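Glyco_hydro_cc domain-containing protein (Cryptococcus neoformans, PDB 6UBC) probably binds beta-1,3-glucan oligosaccharides through a TIM-barrel domain of glycoside hydrolase family 128, subgroup VII. Local coordinates at residues 212-220 against 436-444; 335-346 against 364-375. All blocks are in the same frame, centred on the assembly; numbering follows the deposited sequence.

Interaction 1: residues 212-220 against 436-444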
loop_
_atom_site.group_PDB
_atom_site.type_symbol
_atom_site.label_atom_id
_atom_site.label_comp_id
_atom_site.label_asym_id
_atom_site.label_seq_id
_atom_site.Cartn_x
_atom_site.Cartn_y
_atom_site.Cartn_z
ATOM N N LEU A 212 -3.143 -12.260 8.767
ATOM C CA LEU A 212 -2.081 -13.121 8.192
ATOM C C LEU A 212 -2.395 -14.598 8.411
ATOM O O LEU A 212 -2.208 -15.395 7.482
ATOM C CB LEU A 212 -0.701 -12.810 8.796
ATOM C CG LEU A 212 -0.126 -11.439 8.459
ATOM C CD1 LEU A 212 1.191 -11.273 9.179
ATOM C CD2 LEU A 212 0.008 -11.249 6.964
ATOM N N SER A 213 -2.791 -14.975 9.626
ATOM C CA SER A 213 -3.012 -16.391 9.981
ATOM C C SER A 213 -4.066 -16.942 9.010
ATOM O O SER A 213 -4.040 -18.153 8.728
ATOM C CB SER A 213 -3.343 -16.606 11.402
ATOM O OG SER A 213 -4.509 -15.906 11.744
ATOM N N PHE A 214 -4.987 -16.105 8.539
ATOM C CA PHE A 214 -6.111 -16.530 7.662
ATOM C C PHE A 214 -5.680 -16.626 6.209
ATOM O O PHE A 214 -6.188 -17.541 5.502
ATOM C CB PHE A 214 -7.333 -15.628 7.745
ATOM C CG PHE A 214 -8.030 -15.648 9.074
ATOM C CD1 PHE A 214 -8.970 -16.615 9.391
ATOM C CD2 PHE A 214 -7.732 -14.674 10.022
ATOM C CE1 PHE A 214 -9.610 -16.596 10.634
ATOM C CE2 PHE A 214 -8.378 -14.660 11.266
ATOM C CZ PHE A 214 -9.310 -15.623 11.576
ATOM N N LEU A 215 -4.794 -15.748 5.749
ATOM C CA LEU A 215 -4.481 -15.647 4.294
ATOM C C LEU A 215 -3.208 -16.418 3.942
ATOM O O LEU A 215 -2.872 -16.524 2.743
ATOM C CB LEU A 215 -4.367 -14.193 3.847
ATOM C CG LEU A 215 -5.567 -13.287 4.149
ATOM C CD1 LEU A 215 -5.330 -11.876 3.607
ATOM C CD2 LEU A 215 -6.854 -13.801 3.614
ATOM N N GLN A 216 -2.498 -16.887 4.950
ATOM C CA GLN A 216 -1.206 -17.581 4.780
ATOM C C GLN A 216 -1.343 -18.649 3.678
ATOM O O GLN A 216 -2.355 -19.379 3.547
ATOM C CB GLN A 216 -0.651 -18.133 6.093
ATOM C CG GLN A 216 -1.548 -19.203 6.672
ATOM C CD GLN A 216 -0.987 -19.799 7.935
ATOM O OE1 GLN A 216 0.092 -20.402 7.876
ATOM N NE2 GLN A 216 -1.739 -19.708 9.034
ATOM N N GLY A 217 -0.321 -18.701 2.847
ATOM C CA GLY A 217 -0.273 -19.641 1.727
ATOM C C GLY A 217 -0.887 -19.030 0.469
ATOM O O GLY A 217 -0.780 -19.636 -0.580
ATOM N N HIS A 218 -1.561 -17.895 0.502
ATOM C CA HIS A 218 -2.206 -17.337 -0.727
ATOM C C HIS A 218 -1.757 -15.884 -0.970
ATOM O O HIS A 218 -2.384 -15.232 -1.758
ATOM C CB HIS A 218 -3.732 -17.423 -0.648
ATOM C CG HIS A 218 -4.273 -18.778 -0.399
ATOM N ND1 HIS A 218 -4.462 -19.682 -1.431
ATOM C CD2 HIS A 218 -4.723 -19.338 0.756
ATOM C CE1 HIS A 218 -4.981 -20.788 -0.904
ATOM N NE2 HIS A 218 -5.133 -20.594 0.475
ATOM N N ILE A 219 -0.722 -15.415 -0.261
ATOM C CA ILE A 219 -0.253 -14.012 -0.360
ATOM C C ILE A 219 1.251 -14.015 -0.550
ATOM O O ILE A 219 1.926 -15.002 -0.051
ATOM C CB ILE A 219 -0.625 -13.242 0.909
ATOM C CG1 ILE A 219 -0.222 -13.970 2.197
ATOM C CG2 ILE A 219 -2.085 -12.891 0.880
ATOM C CD1 ILE A 219 -0.091 -12.961 3.358
ATOM N N GLY A 220 1.777 -13.016 -1.271
ATOM C CA GLY A 220 3.220 -12.862 -1.466
ATOM C C GLY A 220 3.920 -12.049 -0.391
ATOM O O GLY A 220 5.165 -12.160 -0.270
ATOM N N TYR A 436 -12.309 -11.888 -0.329
ATOM C CA TYR A 436 -10.936 -11.590 -0.790
ATOM C C TYR A 436 -10.139 -12.905 -0.855
ATOM O O TYR A 436 -9.440 -13.149 -1.849
ATOM C CB TYR A 436 -10.208 -10.641 0.171
ATOM C CG TYR A 436 -8.824 -10.240 -0.272
ATOM C CD1 TYR A 436 -8.628 -9.498 -1.417
ATOM C CD2 TYR A 436 -7.727 -10.445 0.558
ATOM C CE1 TYR A 436 -7.373 -9.046 -1.766
ATOM C CE2 TYR A 436 -6.456 -10.023 0.201
ATOM C CZ TYR A 436 -6.271 -9.318 -0.972
ATOM O OH TYR A 436 -5.028 -8.837 -1.339
ATOM N N LEU A 437 -10.217 -13.707 0.203
ATOM C CA LEU A 437 -9.417 -14.968 0.276
ATOM C C LEU A 437 -9.784 -15.841 -0.931
ATOM O O LEU A 437 -8.871 -16.393 -1.569
ATOM C CB LEU A 437 -9.584 -15.666 1.614
ATOM C CG LEU A 437 -8.886 -17.046 1.772
ATOM C CD1 LEU A 437 -7.438 -16.960 1.442
ATOM C CD2 LEU A 437 -9.122 -17.646 3.157
ATOM N N THR A 438 -11.055 -16.032 -1.203
ATOM C CA THR A 438 -11.505 -16.878 -2.325
ATOM C C THR A 438 -11.013 -16.323 -3.646
ATOM O O THR A 438 -10.525 -17.100 -4.452
ATOM C CB THR A 438 -13.027 -17.018 -2.339
ATOM O OG1 THR A 438 -13.396 -17.639 -1.108
ATOM C CG2 THR A 438 -13.464 -17.855 -3.505
ATOM N N ALA A 439 -11.121 -15.028 -3.851
ATOM C CA ALA A 439 -10.673 -14.382 -5.103
ATOM C C ALA A 439 -9.158 -14.581 -5.273
ATOM O O ALA A 439 -8.732 -15.000 -6.369
ATOM C CB ALA A 439 -11.078 -12.931 -5.110
ATOM N N ILE A 440 -8.322 -14.346 -4.265
ATOM C CA ILE A 440 -6.868 -14.390 -4.507
ATOM C C ILE A 440 -6.484 -15.876 -4.624
ATOM O O ILE A 440 -5.526 -16.160 -5.298
ATOM C CB ILE A 440 -6.099 -13.656 -3.419
ATOM C CG1 ILE A 440 -6.220 -14.306 -2.031
ATOM C CG2 ILE A 440 -6.519 -12.198 -3.358
ATOM C CD1 ILE A 440 -5.323 -13.667 -1.004
ATOM N N SER A 441 -7.274 -16.793 -4.065
ATOM C CA SER A 441 -6.956 -18.246 -4.053
ATOM C C SER A 441 -7.138 -18.839 -5.460
ATOM O O SER A 441 -6.539 -19.926 -5.742
ATOM C CB SER A 441 -7.791 -19.003 -2.990
ATOM O OG SER A 441 -7.299 -18.636 -1.693
ATOM N N GLN A 442 -7.862 -18.173 -6.342
ATOM C CA GLN A 442 -7.984 -18.630 -7.744
ATOM C C GLN A 442 -6.630 -18.515 -8.458
ATOM O O GLN A 442 -6.441 -19.202 -9.466
ATOM C CB GLN A 442 -8.907 -17.740 -8.549
ATOM C CG GLN A 442 -10.317 -17.716 -8.023
ATOM C CD GLN A 442 -11.036 -16.609 -8.751
ATOM O OE1 GLN A 442 -10.835 -15.380 -8.528
ATOM N NE2 GLN A 442 -11.829 -17.052 -9.684
ATOM N N TYR A 443 -5.730 -17.687 -7.959
ATOM C CA TYR A 443 -4.419 -17.372 -8.613
ATOM C C TYR A 443 -3.276 -18.124 -7.950
ATOM O O TYR A 443 -2.409 -18.621 -8.659
ATOM C CB TYR A 443 -4.168 -15.853 -8.646
ATOM C CG TYR A 443 -5.216 -15.138 -9.456
ATOM C CD1 TYR A 443 -5.092 -15.012 -10.836
ATOM C CD2 TYR A 443 -6.395 -14.684 -8.872
ATOM C CE1 TYR A 443 -6.107 -14.474 -11.613
ATOM C CE2 TYR A 443 -7.390 -14.115 -9.643
ATOM C CZ TYR A 443 -7.257 -14.016 -11.009
ATOM O OH TYR A 443 -8.239 -13.452 -11.763
ATOM N N HIS A 444 -3.251 -18.173 -6.627
ATOM C CA HIS A 444 -2.194 -18.877 -5.863
ATOM C C HIS A 444 -2.768 -19.465 -4.575
ATOM O O HIS A 444 -3.727 -18.999 -3.938
ATOM C CB HIS A 444 -1.023 -17.946 -5.595
ATOM C CG HIS A 444 -0.509 -17.257 -6.830
ATOM N ND1 HIS A 444 0.431 -17.843 -7.665
ATOM C CD2 HIS A 444 -0.703 -15.991 -7.281
ATOM C CE1 HIS A 444 0.762 -16.960 -8.611
ATOM N NE2 HIS A 444 0.068 -15.814 -8.400
ATOM O OXT HIS A 444 -2.176 -20.462 -4.206
HETATM O O HOH W 1 -2.342 -22.141 -1.825
HETATM O O HOH W 2 -2.968 -15.150 -4.587
#

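Interaction 2: residues 335-346 against 364-375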
loop_
_atom_site.group_PDB
_atom_site.type_symbol
_atom_site.label_atom_id
_atom_site.label_comp_id
_atom_site.label_asym_id
_atom_site.label_seq_id
_atom_site.Cartn_x
_atom_site.Cartn_y
_atom_site.Cartn_z
ATOM N N SER A 335 15.144 8.416 -6.626
ATOM C CA SER A 335 13.712 8.211 -6.976
ATOM C C SER A 335 13.249 6.878 -6.378
ATOM O O SER A 335 14.074 6.074 -5.862
ATOM C CB SER A 335 13.352 8.347 -8.453
ATOM O OG SER A 335 11.885 8.502 -8.597
ATOM N N TRP A 336 11.963 6.627 -6.483
ATOM C CA TRP A 336 11.411 5.336 -6.060
ATOM C C TRP A 336 11.521 4.329 -7.211
ATOM O O TRP A 336 11.657 4.768 -8.400
ATOM C CB TRP A 336 9.984 5.498 -5.582
ATOM C CG TRP A 336 9.027 6.053 -6.599
ATOM C CD1 TRP A 336 8.298 5.322 -7.484
ATOM C CD2 TRP A 336 8.578 7.401 -6.714
ATOM N NE1 TRP A 336 7.458 6.129 -8.165
ATOM C CE2 TRP A 336 7.580 7.414 -7.693
ATOM C CE3 TRP A 336 8.889 8.589 -6.072
ATOM C CZ2 TRP A 336 6.950 8.581 -8.078
ATOM C CZ3 TRP A 336 8.263 9.752 -6.466
ATOM C CH2 TRP A 336 7.321 9.744 -7.478
ATOM N N ASP A 337 11.390 3.048 -6.864
ATOM C CA ASP A 337 11.339 1.950 -7.865
ATOM C C ASP A 337 9.892 1.687 -8.282
ATOM O O ASP A 337 9.649 1.359 -9.443
ATOM C CB ASP A 337 11.986 0.706 -7.282
ATOM C CG ASP A 337 13.412 0.904 -6.899
ATOM O OD1 ASP A 337 14.144 1.302 -7.762
ATOM O OD2 ASP A 337 13.773 0.634 -5.763
ATOM N N ILE A 338 8.981 1.775 -7.308
ATOM C CA ILE A 338 7.561 1.329 -7.411
ATOM C C ILE A 338 6.637 2.458 -6.944
ATOM O O ILE A 338 6.857 2.973 -5.860
ATOM C CB ILE A 338 7.345 0.006 -6.665
ATOM C CG1 ILE A 338 8.124 -1.131 -7.350
ATOM C CG2 ILE A 338 5.865 -0.310 -6.541
ATOM C CD1 ILE A 338 8.103 -2.386 -6.582
ATOM N N THR A 339 5.682 2.827 -7.795
ATOM C CA THR A 339 4.706 3.905 -7.528
ATOM C C THR A 339 3.612 3.262 -6.658
ATOM O O THR A 339 3.075 2.212 -7.010
ATOM C CB THR A 339 4.127 4.530 -8.791
ATOM O OG1 THR A 339 5.219 4.895 -9.636
ATOM C CG2 THR A 339 3.288 5.747 -8.470
ATOM N N ASN A 340 3.332 3.915 -5.539
ATOM C CA ASN A 340 2.421 3.436 -4.488
ATOM C C ASN A 340 1.063 4.069 -4.697
ATOM O O ASN A 340 0.992 5.337 -4.583
ATOM C CB ASN A 340 2.983 3.854 -3.126
ATOM C CG ASN A 340 2.210 3.346 -1.932
ATOM O OD1 ASN A 340 1.124 2.807 -2.087
ATOM N ND2 ASN A 340 2.776 3.545 -0.727
ATOM N N LEU A 341 0.010 3.272 -4.858
ATOM C CA LEU A 341 -1.363 3.790 -4.960
ATOM C C LEU A 341 -2.193 3.337 -3.750
ATOM O O LEU A 341 -2.057 2.167 -3.287
ATOM C CB LEU A 341 -2.044 3.266 -6.232
ATOM C CG LEU A 341 -1.785 4.075 -7.500
ATOM C CD1 LEU A 341 -0.314 4.205 -7.794
ATOM C CD2 LEU A 341 -2.550 3.457 -8.708
ATOM N N HIS A 342 -3.140 4.200 -3.398
ATOM C CA HIS A 342 -4.317 3.899 -2.551
ATOM C C HIS A 342 -5.499 4.076 -3.486
ATOM O O HIS A 342 -5.671 5.168 -4.052
ATOM C CB HIS A 342 -4.352 4.862 -1.340
ATOM C CG HIS A 342 -3.388 4.437 -0.293
ATOM N ND1 HIS A 342 -3.304 5.080 0.907
ATOM C CD2 HIS A 342 -2.464 3.468 -0.313
ATOM C CE1 HIS A 342 -2.335 4.515 1.581
ATOM N NE2 HIS A 342 -1.771 3.508 0.870
ATOM N N ILE A 343 -6.290 3.015 -3.639
ATOM C CA ILE A 343 -7.462 3.078 -4.532
ATOM C C ILE A 343 -8.720 2.966 -3.686
ATOM O O ILE A 343 -8.945 1.902 -3.078
ATOM C CB ILE A 343 -7.356 2.004 -5.606
ATOM C CG1 ILE A 343 -6.120 2.255 -6.472
ATOM C CG2 ILE A 343 -8.582 1.982 -6.489
ATOM C CD1 ILE A 343 -5.962 1.246 -7.608
ATOM N N ASN A 344 -9.488 4.042 -3.667
ATOM C CA ASN A 344 -10.767 4.096 -2.902
ATOM C C ASN A 344 -11.814 4.496 -3.938
ATOM O O ASN A 344 -11.955 5.697 -4.179
ATOM C CB ASN A 344 -10.654 5.044 -1.712
ATOM C CG ASN A 344 -9.639 4.477 -0.722
ATOM O OD1 ASN A 344 -9.900 3.444 -0.136
ATOM N ND2 ASN A 344 -8.578 5.228 -0.450
ATOM N N LYS A 345 -12.427 3.482 -4.536
ATOM C CA LYS A 345 -13.330 3.657 -5.681
ATOM C C LYS A 345 -14.469 2.664 -5.541
ATOM O O LYS A 345 -14.362 1.773 -4.721
ATOM C CB LYS A 345 -12.546 3.456 -6.972
ATOM C CG LYS A 345 -11.480 4.508 -7.276
ATOM C CD LYS A 345 -11.992 5.934 -7.482
ATOM C CE LYS A 345 -10.846 6.776 -7.964
ATOM N NZ LYS A 345 -11.227 8.179 -8.203
ATOM N N ASN A 346 -15.561 2.843 -6.310
ATOM C CA ASN A 346 -16.659 1.878 -6.234
ATOM C C ASN A 346 -16.977 1.287 -7.596
ATOM O O ASN A 346 -18.019 0.637 -7.688
ATOM C CB ASN A 346 -17.918 2.462 -5.614
ATOM C CG ASN A 346 -18.631 3.460 -6.497
ATOM O OD1 ASN A 346 -18.117 3.862 -7.538
ATOM N ND2 ASN A 346 -19.796 3.891 -6.055
ATOM N N LYS A 364 6.488 3.713 -14.058
ATOM C CA LYS A 364 7.043 2.676 -13.169
ATOM C C LYS A 364 5.960 1.693 -12.708
ATOM O O LYS A 364 4.743 1.967 -12.678
ATOM C CB LYS A 364 7.726 3.320 -11.956
ATOM C CG LYS A 364 8.932 4.151 -12.343
ATOM C CD LYS A 364 9.591 4.795 -11.213
ATOM C CE LYS A 364 10.720 5.648 -11.694
ATOM N NZ LYS A 364 11.330 6.421 -10.586
ATOM N N PRO A 365 6.395 0.477 -12.369
ATOM C CA PRO A 365 5.507 -0.528 -11.836
ATOM C C PRO A 365 4.796 0.006 -10.599
ATOM O O PRO A 365 5.377 0.815 -9.876
ATOM C CB PRO A 365 6.398 -1.734 -11.476
ATOM C CG PRO A 365 7.700 -1.492 -12.203
ATOM C CD PRO A 365 7.786 -0.009 -12.526
ATOM N N ILE A 366 3.607 -0.531 -10.357
ATOM C CA ILE A 366 2.691 -0.033 -9.295
ATOM C C ILE A 366 2.490 -1.090 -8.215
ATOM O O ILE A 366 2.316 -2.287 -8.538
ATOM C CB ILE A 366 1.371 0.405 -9.919
ATOM C CG1 ILE A 366 1.573 1.769 -10.584
ATOM C CG2 ILE A 366 0.209 0.426 -8.919
ATOM C CD1 ILE A 366 0.508 2.120 -11.579
ATOM N N TRP A 367 2.425 -0.638 -6.976
ATOM C CA TRP A 367 1.888 -1.429 -5.864
ATOM C C TRP A 367 0.656 -0.700 -5.364
ATOM O O TRP A 367 0.726 0.512 -5.100
ATOM C CB TRP A 367 2.905 -1.620 -4.731
ATOM C CG TRP A 367 3.898 -2.715 -4.897
ATOM C CD1 TRP A 367 4.329 -3.326 -6.035
ATOM C CD2 TRP A 367 4.555 -3.362 -3.809
ATOM N NE1 TRP A 367 5.244 -4.275 -5.750
ATOM C CE2 TRP A 367 5.406 -4.337 -4.384
ATOM C CE3 TRP A 367 4.519 -3.201 -2.423
ATOM C CZ2 TRP A 367 6.272 -5.105 -3.607
ATOM C CZ3 TRP A 367 5.331 -4.000 -1.637
ATOM C CH2 TRP A 367 6.195 -4.959 -2.235
ATOM N N VAL A 368 -0.451 -1.393 -5.289
ATOM C CA VAL A 368 -1.675 -0.848 -4.628
ATOM C C VAL A 368 -1.562 -1.284 -3.174
ATOM O O VAL A 368 -2.014 -2.399 -2.830
ATOM C CB VAL A 368 -2.974 -1.289 -5.316
ATOM C CG1 VAL A 368 -4.209 -0.660 -4.674
ATOM C CG2 VAL A 368 -2.986 -0.892 -6.780
ATOM N N THR A 369 -1.108 -0.404 -2.298
ATOM C CA THR A 369 -0.802 -0.837 -0.909
ATOM C C THR A 369 -2.095 -0.823 -0.064
ATOM O O THR A 369 -2.089 -1.444 0.987
ATOM C CB THR A 369 0.317 -0.031 -0.255
ATOM O OG1 THR A 369 -0.130 1.326 -0.184
ATOM C CG2 THR A 369 1.639 -0.198 -1.002
ATOM N N GLU A 370 -3.152 -0.132 -0.506
ATOM C CA GLU A 370 -4.464 -0.142 0.187
ATOM C C GLU A 370 -5.516 -0.026 -0.894
ATOM O O GLU A 370 -5.409 0.912 -1.721
ATOM C CB GLU A 370 -4.622 1.032 1.157
ATOM C CG GLU A 370 -3.720 1.000 2.347
ATOM C CD GLU A 370 -3.754 2.191 3.257
ATOM O OE1 GLU A 370 -4.687 3.045 3.118
ATOM O OE2 GLU A 370 -2.815 2.296 4.117
ATOM N N PHE A 371 -6.469 -0.922 -0.963
ATOM C CA PHE A 371 -7.704 -0.632 -1.715
ATOM C C PHE A 371 -8.927 -0.898 -0.868
ATOM O O PHE A 371 -8.867 -1.701 0.061
ATOM C CB PHE A 371 -7.816 -1.446 -2.990
ATOM C CG PHE A 371 -8.033 -2.924 -2.867
ATOM C CD1 PHE A 371 -9.315 -3.435 -2.734
ATOM C CD2 PHE A 371 -6.957 -3.796 -2.863
ATOM C CE1 PHE A 371 -9.499 -4.803 -2.589
ATOM C CE2 PHE A 371 -7.137 -5.150 -2.664
ATOM C CZ PHE A 371 -8.414 -5.642 -2.552
ATOM N N ALA A 372 -9.975 -0.153 -1.175
ATOM C CA ALA A 372 -11.277 -0.251 -0.493
ATOM C C ALA A 372 -12.394 0.185 -1.405
ATOM O O ALA A 372 -12.165 1.056 -2.230
ATOM C CB ALA A 372 -11.267 0.516 0.793
ATOM N N CYS A 373 -13.591 -0.377 -1.194
ATOM C CA CYS A 373 -14.827 0.045 -1.891
ATOM C C CYS A 373 -15.298 1.348 -1.243
ATOM O O CYS A 373 -15.808 1.313 -0.094
ATOM C CB CYS A 373 -15.892 -1.026 -1.811
ATOM S SG CYS A 373 -17.276 -0.769 -2.958
ATOM N N VAL A 374 -15.189 2.445 -1.957
ATOM C CA VAL A 374 -15.604 3.794 -1.503
ATOM C C VAL A 374 -16.202 4.515 -2.702
ATOM O O VAL A 374 -15.542 4.593 -3.744
ATOM C CB VAL A 374 -14.434 4.595 -0.928
ATOM C CG1 VAL A 374 -14.831 5.981 -0.501
ATOM C CG2 VAL A 374 -13.713 3.886 0.193
ATOM N N ASP A 375 -17.353 5.145 -2.518
ATOM C CA ASP A 375 -17.907 6.070 -3.540
ATOM C C ASP A 375 -17.278 7.440 -3.332
ATOM O O ASP A 375 -17.637 8.141 -2.375
ATOM C CB ASP A 375 -19.429 6.033 -3.470
ATOM C CG ASP A 375 -20.028 6.972 -4.486
ATOM O OD1 ASP A 375 -19.265 7.599 -5.225
ATOM O OD2 ASP A 375 -21.248 7.073 -4.480
HETATM O O HOH W 3 4.223 4.568 -12.160
HETATM O O HOH W 4 0.109 2.271 2.712
HETATM O O HOH W 5 -6.506 4.324 1.431
HETATM O O HOH W 6 -18.435 6.728 -7.684
HETATM O O HOH W 7 -21.478 5.892 -7.712
#

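Interaction 1: residues 212-220 against 436-444
His218 meets the C-terminal carboxylate: ND1 donates to His444 O at 2.7 Å, with 169° at the hydrogen. The acceptor lies in the imidazole plane and ND1 in the carboxylate plane, on a lone pair of His444 O, which fixes the ring's rotation. Over one face of that ring sits Ser441 OG, 3.0 Å from His218 ND1; this hydroxyl donates to Leu437 O. Obliquely to the ring, Leu437 CD1 comes within 3.7 Å of His218 CD2, taken there by a CG anti to the backbone N (chi1 175°). Deeper in, the Leu215 and Leu437 side chains run past each other in opposite directions, Leu215 CD2 lying 3.9 Å from Leu437 CB, while Leu215 CD1 reaches the Tyr436 ring edge, 4.0 Å from CE2. Ile440 CD1 packs 3.8 Å from Ile219 CG2. Two waters join the backbones, one donating to Gly217 O and His444 OXT, the other to His218 O and Ile440 O. A type II turn from Leu215 to His218, with Gly217 at phi 90°, presents the histidine. Tyr436 OH is anchored on Gly205 O. A carboxylate facing ND1 would probably favour a protonated imidazole, adding charge attraction to the apolar contacts that join the last helix to the turn.

Interaction 2: residues 335-346 against 364-375
Ser335 OG lies 2.9 Å from Lys364 NZ, and Trp336 holds the same ammonium twice: its carbonyl O accepts from Lys364 NZ at 2.8 Å, and its five-membered ring offers a face in a cation-pi contact 10° off the normal. Extended beyond CG, the lysine chain carries NZ up to the Trp336 carbonyl and ring. Trp336 NE1 donates to Thr339 OG1, which holds the indole in place. Ile338 lays CD1 over the Trp367 pyrrole face, 4.0 Å from the centroid, while its CG2, anti to the backbone N, meets Trp367 CD1. From Thr339 the strands pair in parallel, Thr339 N and O bonding to Pro365 O and Trp367 N. Asn340 OD1 accepts from Thr369 OG1 at 2.7 Å on an in-plane lone pair. Leu341 packs CD1 on Ile366 CG2; after it the register slips by one residue, a beta bulge at Thr369. His342 then stacks with the Glu370 carboxylate, planes 18° apart and CE1 3.2 Å from Glu370 OE1, and gives Thr369 OG1 a weak bond from NE2 (2.9 Å, 123°). Both are also held from outside: His342 ND1 hydrogen-bonds with Glu274, and Glu370 OE2 with Trp225. Ile343 sets CD1 against Val368 CG2 at 3.8 Å. Asn344 ND2 shares a water with Glu370 OE1, and Asn346 shares waters with Asp375. The bulge places Thr369 and Glu370 in one buried polar network on the His342 face, Thr369 OG1 both donor and acceptor, opposite a mainly apolar face of Leu341, Ile343, Ile366 and Val368 turned toward helix 348-362.

Overall arrangement
From the N terminus, the chain passes strand 204-207 and enters 212-220, the first half of interaction 1, whose partner 436-444 comes only at the C terminus; that contact closes a loop of 215 intervening residues. Interaction 2 falls wholly within this loop and does not cross it: strand 339-345 leads through helix 348-362 to strand 366-375, closing a short loop of 17 residues. Interaction 2 joins neighbouring parallel strands of the barrel wall, whereas interaction 1 ties the chain's last helix to the segment after the first strand. Their centres lie about 19 Å apart, yet they touch where Tyr436 CE1 packs 3.6 Å from Phe371 CZ.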